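Local coordinates for protein Emp47p (form2) (Saccharomyces cerevisiae, PDB 2A6Z) that acts as a lectin-type cargo receptor of the early secretory pathway, involved in the secretion of glycoproteins and required for EMP46 to leave the endoplasmic reticulum, at residues Gly76-Gln88 and Gly101-Asn115. Residues are numbered along the deposited sequence; the frame is centred on the assembly and turned at random. Where two conformers were deposited one is given.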
ATOM      1  N   GLY A  76     -16.081 -11.863   3.805  1.00  8.49           N
ATOM      2  CA  GLY A  76     -15.709 -13.266   4.018  1.00  9.43           C
ATOM      3  C   GLY A  76     -14.187 -13.410   3.830  1.00  9.57           C
ATOM      4  O   GLY A  76     -13.481 -12.650   3.235  1.00 10.29           O
ATOM      5  N   GLN A  77     -13.625 -14.396   4.473  1.00 11.82           N
ATOM      6  CA  GLN A  77     -12.195 -14.665   4.304  1.00  9.61           C
ATOM      7  C   GLN A  77     -11.851 -15.041   2.901  1.00  9.89           C
ATOM      8  O   GLN A  77     -12.517 -15.840   2.250  1.00 11.47           O
ATOM      9  CB  GLN A  77     -11.800 -15.772   5.293  1.00 11.44           C
ATOM     10  CG  GLN A  77     -10.234 -15.889   5.219  1.00 14.87           C
ATOM     11  CD  GLN A  77      -9.963 -16.907   6.382  1.00 18.09           C
ATOM     12  OE1 GLN A  77      -8.889 -17.340   6.646  1.00 40.13           O
ATOM     13  NE2 GLN A  77     -11.089 -17.160   7.091  1.00 29.69           N
ATOM     14  N   THR A  78     -10.806 -14.499   2.333  1.00 10.95           N
ATOM     15  CA  THR A  78     -10.378 -14.844   0.963  1.00  8.59           C
ATOM     16  C   THR A  78      -8.887 -14.855   1.020  1.00  7.26           C
ATOM     17  O   THR A  78      -8.282 -14.412   2.016  1.00  8.08           O
ATOM     18  CB  THR A  78     -10.800 -13.783  -0.074  1.00  8.97           C
ATOM     19  OG1 THR A  78      -9.930 -12.707  -0.025  1.00 13.90           O
ATOM     20  CG2 THR A  78     -12.270 -13.510   0.024  1.00 12.48           C
ATOM     21  N   ASP A  79      -8.225 -15.316  -0.052  1.00  7.51           N
ATOM     22  CA  ASP A  79      -6.798 -15.227  -0.194  1.00  8.17           C
ATOM     23  C   ASP A  79      -6.356 -13.979  -0.982  1.00  7.76           C
ATOM     24  O   ASP A  79      -5.202 -13.858  -1.359  1.00  9.32           O
ATOM     25  CB  ASP A  79      -6.213 -16.535  -0.746  1.00 10.18           C
ATOM     26  CG  ASP A  79      -6.691 -16.839  -2.163  1.00 12.57           C
ATOM     27  OD1 ASP A  79      -7.142 -15.990  -2.885  1.00 13.11           O
ATOM     28  OD2 ASP A  79      -6.626 -18.050  -2.549  1.00 22.23           O
ATOM     29  N   GLY A  80      -7.300 -13.053  -1.166  1.00  7.30           N
ATOM     30  CA  GLY A  80      -6.986 -11.757  -1.763  1.00  8.60           C
ATOM     31  C   GLY A  80      -6.270 -10.848  -0.727  1.00  6.76           C
ATOM     32  O   GLY A  80      -6.005 -11.220   0.398  1.00  6.75           O
ATOM     33  N   GLY A  81      -6.013  -9.621  -1.179  1.00  6.34           N
ATOM     34  CA  GLY A  81      -5.451  -8.614  -0.275  1.00  6.97           C
ATOM     35  C   GLY A  81      -4.956  -7.436  -1.060  1.00  6.10           C
ATOM     36  O   GLY A  81      -4.903  -7.466  -2.312  1.00  7.34           O
ATOM     37  N   ILE A  82      -4.617  -6.408  -0.311  1.00  6.16           N
ATOM     38  CA  ILE A  82      -4.108  -5.138  -0.897  1.00  5.67           C
ATOM     39  C   ILE A  82      -2.783  -4.832  -0.198  1.00  5.78           C
ATOM     40  O   ILE A  82      -2.684  -4.938   1.027  1.00  6.11           O
ATOM     41  CB  ILE A  82      -5.138  -3.988  -0.804  1.00  6.64           C
ATOM     42  CG1 ILE A  82      -4.594  -2.693  -1.441  1.00  6.40           C
ATOM     43  CG2 ILE A  82      -5.635  -3.725   0.623  1.00  6.42           C
ATOM     44  CD1 ILE A  82      -5.617  -1.609  -1.634  1.00  7.84           C
ATOM     45  N   SER A  83      -1.799  -4.503  -1.013  1.00  5.85           N
ATOM     46  CA  SER A  83      -0.439  -4.222  -0.514  1.00  5.84           C
ATOM     47  C   SER A  83      -0.002  -2.832  -0.934  1.00  5.36           C
ATOM     48  O   SER A  83      -0.166  -2.393  -2.082  1.00  6.91           O
ATOM     49  CB  SER A  83       0.529  -5.208  -1.131  1.00  7.25           C
ATOM     50  OG  SER A  83       0.454  -6.487  -0.521  0.61  5.74           O
ATOM     51  N   PHE A  84       0.604  -2.134   0.031  1.00  5.64           N
ATOM     52  CA  PHE A  84       1.167  -0.794  -0.144  1.00  5.40           C
ATOM     53  C   PHE A  84       2.675  -0.911  -0.025  1.00  5.95           C
ATOM     54  O   PHE A  84       3.163  -1.517   0.920  1.00  7.42           O
ATOM     55  CB  PHE A  84       0.612   0.184   0.907  1.00  6.17           C
ATOM     56  CG  PHE A  84      -0.892   0.232   0.931  1.00  6.00           C
ATOM     57  CD1 PHE A  84      -1.585   1.169   0.192  1.00  6.83           C
ATOM     58  CD2 PHE A  84      -1.634  -0.658   1.723  1.00  6.67           C
ATOM     59  CE1 PHE A  84      -2.961   1.226   0.204  1.00  8.13           C
ATOM     60  CE2 PHE A  84      -3.008  -0.649   1.710  1.00  7.77           C
ATOM     61  CZ  PHE A  84      -3.672   0.325   0.952  1.00  8.41           C
ATOM     62  N   TRP A  85       3.389  -0.352  -1.001  1.00  5.86           N
ATOM     63  CA  TRP A  85       4.803  -0.651  -1.160  1.00  6.43           C
ATOM     64  C   TRP A  85       5.688   0.594  -1.009  1.00  5.91           C
ATOM     65  O   TRP A  85       5.299   1.682  -1.459  1.00  7.04           O
ATOM     66  CB  TRP A  85       5.057  -1.215  -2.560  1.00  7.12           C
ATOM     67  CG  TRP A  85       4.262  -2.452  -2.870  1.00  6.65           C
ATOM     68  CD1 TRP A  85       3.027  -2.493  -3.472  1.00  7.38           C
ATOM     69  CD2 TRP A  85       4.642  -3.813  -2.600  1.00  6.60           C
ATOM     70  NE1 TRP A  85       2.606  -3.820  -3.602  1.00  7.13           N
ATOM     71  CE2 TRP A  85       3.584  -4.623  -3.089  1.00  6.86           C
ATOM     72  CE3 TRP A  85       5.771  -4.420  -2.022  1.00  7.48           C
ATOM     73  CZ2 TRP A  85       3.616  -6.036  -3.007  1.00  7.49           C
ATOM     74  CZ3 TRP A  85       5.794  -5.800  -1.959  1.00  8.59           C
ATOM     75  CH2 TRP A  85       4.732  -6.598  -2.440  1.00  8.36           C
ATOM     76  N   PHE A  86       6.856   0.381  -0.466  1.00  6.32           N
ATOM     77  CA  PHE A  86       7.927   1.376  -0.417  1.00  6.36           C
ATOM     78  C   PHE A  86       9.239   0.586  -0.607  1.00  6.31           C
ATOM     79  O   PHE A  86       9.750   0.037   0.348  1.00  6.83           O
ATOM     80  CB  PHE A  86       7.855   2.135   0.915  1.00  6.99           C
ATOM     81  CG  PHE A  86       8.977   3.167   1.080  1.00  6.93           C
ATOM     82  CD1 PHE A  86       8.881   4.364   0.364  1.00  8.62           C
ATOM     83  CD2 PHE A  86      10.077   2.958   1.915  1.00  8.48           C
ATOM     84  CE1 PHE A  86       9.867   5.350   0.476  1.00  9.94           C
ATOM     85  CE2 PHE A  86      11.030   3.925   2.038  1.00 10.20           C
ATOM     86  CZ  PHE A  86      10.919   5.133   1.329  1.00 10.70           C
ATOM     87  N   VAL A  87       9.679   0.492  -1.861  1.00  7.13           N
ATOM     88  CA  VAL A  87      10.698  -0.515  -2.192  1.00  6.99           C
ATOM     89  C   VAL A  87      11.771   0.062  -3.159  1.00  7.08           C
ATOM     90  O   VAL A  87      11.436   0.830  -4.065  1.00  8.68           O
ATOM     91  CB  VAL A  87      10.092  -1.802  -2.816  1.00  7.35           C
ATOM     92  CG1 VAL A  87       9.087  -2.452  -1.835  1.00  8.53           C
ATOM     93  CG2 VAL A  87       9.389  -1.550  -4.132  1.00  9.62           C
ATOM     94  N   GLN A  88      13.000  -0.349  -2.959  1.00  7.89           N
ATOM     95  CA  GLN A  88      14.083   0.185  -3.821  1.00  9.65           C
ATOM     96  C   GLN A  88      14.100  -0.545  -5.143  1.00  9.50           C
ATOM     97  O   GLN A  88      14.179  -1.762  -5.192  1.00 11.60           O
ATOM     98  CB  GLN A  88      15.427  -0.038  -3.148  1.00 12.08           C
ATOM     99  CG  GLN A  88      15.721   0.649  -1.886  1.00 15.22           C
ATOM    100  CD  GLN A  88      17.064   0.147  -1.331  1.00 18.91           C
ATOM    101  OE1 GLN A  88      18.097   0.272  -1.999  1.00 31.30           O
ATOM    102  NE2 GLN A  88      16.994  -0.428  -0.133  1.00 30.44           N
ATOM    103  N   GLY A 101       2.390  -7.570  -6.774  1.00  8.61           N
ATOM    104  CA  GLY A 101       3.583  -6.793  -6.603  1.00  7.74           C
ATOM    105  C   GLY A 101       4.792  -7.705  -6.395  1.00  7.39           C
ATOM    106  O   GLY A 101       4.689  -8.916  -6.593  1.00  8.86           O
ATOM    107  N   PRO A 102       5.943  -7.124  -6.089  1.00  7.46           N
ATOM    108  CA  PRO A 102       7.194  -7.890  -6.163  1.00  7.75           C
ATOM    109  C   PRO A 102       7.439  -8.790  -4.970  1.00  8.41           C
ATOM    110  O   PRO A 102       7.502  -8.348  -3.845  1.00  9.42           O
ATOM    111  CB  PRO A 102       8.258  -6.787  -6.268  1.00  9.14           C
ATOM    112  CG  PRO A 102       7.603  -5.622  -5.520  1.00  8.15           C
ATOM    113  CD  PRO A 102       6.167  -5.686  -5.909  1.00  7.42           C
ATOM    114  N   VAL A 103       7.682 -10.091  -5.239  1.00  8.36           N
ATOM    115  CA  VAL A 103       7.954 -11.059  -4.164  1.00  8.48           C
ATOM    116  C   VAL A 103       9.359 -11.021  -3.640  1.00  9.06           C
ATOM    117  O   VAL A 103       9.633 -11.465  -2.522  1.00 10.16           O
ATOM    118  CB  VAL A 103       7.569 -12.488  -4.671  1.00  9.71           C
ATOM    119  CG1 VAL A 103       8.576 -13.035  -5.676  1.00 10.89           C
ATOM    120  CG2 VAL A 103       7.416 -13.486  -3.517  1.00 10.60           C
ATOM    121  N   ASN A 104      10.286 -10.451  -4.400  1.00  9.85           N
ATOM    122  CA  ASN A 104      11.684 -10.292  -4.046  1.00 11.65           C
ATOM    123  C   ASN A 104      12.009  -8.836  -3.854  1.00 10.15           C
ATOM    124  O   ASN A 104      13.041  -8.377  -4.320  1.00 12.72           O
ATOM    125  CB  ASN A 104      12.441 -10.792  -5.303  1.00 17.38           C
ATOM    126  CG  ASN A 104      12.060  -9.926  -6.548  1.00 28.10           C
ATOM    127  OD1 ASN A 104      10.949  -9.340  -6.773  1.00 19.95           O
ATOM    128  ND2 ASN A 104      13.030  -9.750  -7.474  1.00 45.28           N
ATOM    129  N   TYR A 105      11.113  -8.117  -3.175  1.00 10.51           N
ATOM    130  CA  TYR A 105      11.322  -6.648  -2.975  1.00  9.62           C
ATOM    131  C   TYR A 105      12.438  -6.376  -1.992  1.00  8.80           C
ATOM    132  O   TYR A 105      12.791  -7.223  -1.175  1.00  9.84           O
ATOM    133  CB  TYR A 105       9.985  -6.055  -2.512  1.00  8.67           C
ATOM    134  CG  TYR A 105       9.557  -6.517  -1.163  1.00  7.87           C
ATOM    135  CD1 TYR A 105       9.802  -5.786   0.015  1.00  7.63           C
ATOM    136  CD2 TYR A 105       8.844  -7.734  -1.030  1.00  8.19           C
ATOM    137  CE1 TYR A 105       9.397  -6.222   1.260  1.00  7.43           C
ATOM    138  CE2 TYR A 105       8.438  -8.193   0.219  1.00  7.97           C
ATOM    139  CZ  TYR A 105       8.709  -7.443   1.331  1.00  7.98           C
ATOM    140  OH  TYR A 105       8.313  -7.870   2.597  1.00  8.35           O
ATOM    141  N   ASP A 106      12.937  -5.128  -2.060  1.00  9.07           N
ATOM    142  CA  ASP A 106      13.918  -4.592  -1.124  1.00  8.68           C
ATOM    143  C   ASP A 106      13.333  -3.375  -0.455  1.00  7.86           C
ATOM    144  O   ASP A 106      13.343  -2.280  -1.060  1.00  9.08           O
ATOM    145  CB  ASP A 106      15.171  -4.203  -1.945  1.00 11.14           C
ATOM    146  CG  ASP A 106      16.279  -3.657  -1.073  1.00 15.07           C
ATOM    147  OD1 ASP A 106      16.124  -3.678   0.177  1.00 16.05           O
ATOM    148  OD2 ASP A 106      17.271  -3.181  -1.674  1.00 19.38           O
ATOM    149  N   GLY A 107      12.733  -3.511   0.699  1.00  7.83           N
ATOM    150  CA  GLY A 107      12.065  -2.433   1.350  1.00  7.56           C
ATOM    151  C   GLY A 107      10.902  -2.962   2.209  1.00  6.87           C
ATOM    152  O   GLY A 107      11.033  -3.981   2.896  1.00  7.51           O
ATOM    153  N   LEU A 108       9.792  -2.228   2.172  1.00  6.73           N
ATOM    154  CA  LEU A 108       8.636  -2.414   3.018  1.00  6.41           C
ATOM    155  C   LEU A 108       7.391  -2.758   2.213  1.00  6.16           C
ATOM    156  O   LEU A 108       7.054  -2.084   1.205  1.00  7.04           O
ATOM    157  CB  LEU A 108       8.364  -1.087   3.769  1.00  6.49           C
ATOM    158  CG  LEU A 108       7.107  -1.034   4.658  1.00  6.59           C
ATOM    159  CD1 LEU A 108       7.261  -1.990   5.855  1.00  7.53           C
ATOM    160  CD2 LEU A 108       6.869   0.403   5.089  1.00  7.65           C
ATOM    161  N   GLN A 109       6.672  -3.786   2.679  1.00  5.99           N
ATOM    162  CA  GLN A 109       5.344  -4.100   2.217  1.00  5.87           C
ATOM    163  C   GLN A 109       4.376  -3.926   3.403  1.00  5.65           C
ATOM    164  O   GLN A 109       4.615  -4.475   4.480  1.00  6.60           O
ATOM    165  CB  GLN A 109       5.292  -5.565   1.740  1.00  6.46           C
ATOM    166  CG  GLN A 109       3.913  -6.013   1.277  1.00  7.48           C
ATOM    167  CD  GLN A 109       3.713  -7.527   1.300  1.00  6.28           C
ATOM    168  OE1 GLN A 109       4.470  -8.275   1.888  1.00  7.70           O
ATOM    169  NE2 GLN A 109       2.686  -7.984   0.630  1.00  7.68           N
ATOM    170  N   LEU A 110       3.282  -3.212   3.169  1.00  5.35           N
ATOM    171  CA  LEU A 110       2.171  -3.169   4.160  1.00  5.26           C
ATOM    172  C   LEU A 110       1.020  -3.940   3.530  1.00  5.47           C
ATOM    173  O   LEU A 110       0.528  -3.546   2.467  1.00  7.11           O
ATOM    174  CB  LEU A 110       1.735  -1.736   4.460  1.00  6.07           C
ATOM    175  CG  LEU A 110       2.817  -0.856   5.047  1.00  6.17           C
ATOM    176  CD1 LEU A 110       2.307   0.568   5.247  1.00  9.53           C
ATOM    177  CD2 LEU A 110       3.329  -1.383   6.380  1.00  6.65           C
ATOM    178  N   LEU A 111       0.617  -5.013   4.197  1.00  5.41           N
ATOM    179  CA  LEU A 111      -0.414  -5.905   3.661  1.00  5.64           C
ATOM    180  C   LEU A 111      -1.693  -5.771   4.482  1.00  5.07           C
ATOM    181  O   LEU A 111      -1.648  -5.956   5.717  1.00  5.52           O
ATOM    182  CB  LEU A 111       0.060  -7.361   3.724  1.00  6.56           C
ATOM    183  CG  LEU A 111      -0.991  -8.411   3.314  1.00  6.47           C
ATOM    184  CD1 LEU A 111      -1.399  -8.265   1.854  1.00  6.99           C
ATOM    185  CD2 LEU A 111      -0.407  -9.806   3.562  1.00  8.28           C
ATOM    186  N   VAL A 112      -2.808  -5.489   3.826  1.00  5.31           N
ATOM    187  CA  VAL A 112      -4.120  -5.561   4.436  1.00  5.38           C
ATOM    188  C   VAL A 112      -4.815  -6.784   3.845  1.00  5.08           C
ATOM    189  O   VAL A 112      -5.010  -6.908   2.637  1.00  5.83           O
ATOM    190  CB  VAL A 112      -4.927  -4.266   4.212  1.00  6.21           C
ATOM    191  CG1 VAL A 112      -6.343  -4.440   4.716  1.00  6.81           C
ATOM    192  CG2 VAL A 112      -4.225  -3.083   4.864  1.00  6.74           C
ATOM    193  N   ASP A 113      -5.163  -7.726   4.731  1.00  5.46           N
ATOM    194  CA  ASP A 113      -5.811  -8.973   4.284  1.00  5.55           C
ATOM    195  C   ASP A 113      -6.469  -9.611   5.471  1.00  5.38           C
ATOM    196  O   ASP A 113      -6.411  -9.130   6.621  1.00  5.47           O
ATOM    197  CB  ASP A 113      -4.865  -9.916   3.534  1.00  6.06           C
ATOM    198  CG  ASP A 113      -4.182 -10.921   4.456  1.00  5.72           C
ATOM    199  OD1 ASP A 113      -3.604 -10.494   5.481  1.00  6.39           O
ATOM    200  OD2 ASP A 113      -4.288 -12.145   4.164  1.00  6.65           O
ATOM    201  N   ASN A 114      -7.142 -10.761   5.222  1.00  5.57           N
ATOM    202  CA  ASN A 114      -7.879 -11.404   6.301  1.00  6.06           C
ATOM    203  C   ASN A 114      -7.631 -12.919   6.334  1.00  5.99           C
ATOM    204  O   ASN A 114      -8.381 -13.623   7.022  1.00  7.00           O
ATOM    205  CB  ASN A 114      -9.359 -11.078   6.259  1.00  6.68           C
ATOM    206  CG  ASN A 114     -10.123 -11.736   5.131  1.00  7.33           C
ATOM    207  OD1 ASN A 114      -9.595 -12.576   4.426  1.00  6.62           O
ATOM    208  ND2 ASN A 114     -11.364 -11.293   4.967  1.00 11.37           N
ATOM    209  N   ASN A 115      -6.655 -13.418   5.585  1.00  5.90           N
ATOM    210  CA  ASN A 115      -6.432 -14.866   5.477  1.00  6.78           C
ATOM    211  C   ASN A 115      -5.497 -15.436   6.532  1.00  6.06           C
ATOM    212  O   ASN A 115      -5.268 -16.651   6.497  1.00  7.53           O
ATOM    213  CB  ASN A 115      -5.906 -15.189   4.067  1.00  7.54           C
ATOM    214  CG  ASN A 115      -6.300 -16.608   3.628  1.00  8.56           C
ATOM    215  OD1 ASN A 115      -7.369 -17.117   3.971  1.00  9.45           O
ATOM    216  ND2 ASN A 115      -5.432 -17.192   2.851  1.00 11.91           N
TER
HETATM  217  O   HOH W   1      -7.772 -11.557   2.483  1.00  6.58           O
HETATM  218  O   HOH W   2      -4.324 -13.122   1.636  1.00  7.66           O
HETATM  219  O   HOH W   3      12.383  -3.752  -4.530  1.00 12.01           O
HETATM  220  O   HOH W   4      15.161  -0.745   1.754  1.00 14.27           O
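Trp85, its indole swung beside its own backbone N (chi1 -58°), and Gln109, with CG anti to its N (chi1 178°) and the chain extended, lie side by side, pointing the same way. Gln109 CG lies over one face of the six-membered ring of Trp85, 4.0 Å from its centroid, and the amide is almost parallel to the indole. Pro102 CD sits over the opposite face in a second CH-pi contact, 3.7 Å from the same centroid. The outer edge of the indole points into the face of Tyr105, Trp85 CZ3 to Tyr105 CD2 3.7 Å, a T-shaped pair with planes at 73°. Trp85 NE1 is hydrogen-bonded to Thr198 OG1; the ring is thus met on both faces, at its edge and at its polar atom. Past the ring, in the conformer given here, Gln109 NE2 donates to Ser83 OG at 2.9 Å, with the hydroxyl close to the amide plane.

Strands 81-88 and 108-113 run antiparallel. Ile82, Phe84 and Phe86 form hydrogen-bonded pairs with Val112, Leu110 and Leu108, and on that face Ile82 CG2 packs on Val112 CB at 3.7 Å. Phe84 meets Trp67 there, and Phe86 stacks on Phe63, both from strand 63-72 of the other sheet. At the far end of the contact the Asn114 amide bridges two backbone groups: ND2 donates to Gly76 O from above the carbonyl plane, and Asn114 OD1 receives Thr78 N on a lone pair at 3.1 Å. Two neighbouring central strands, apolar on the face turned to the second sheet, are characteristic of the legume-lectin-like beta sandwich of this carbohydrate recognition domain.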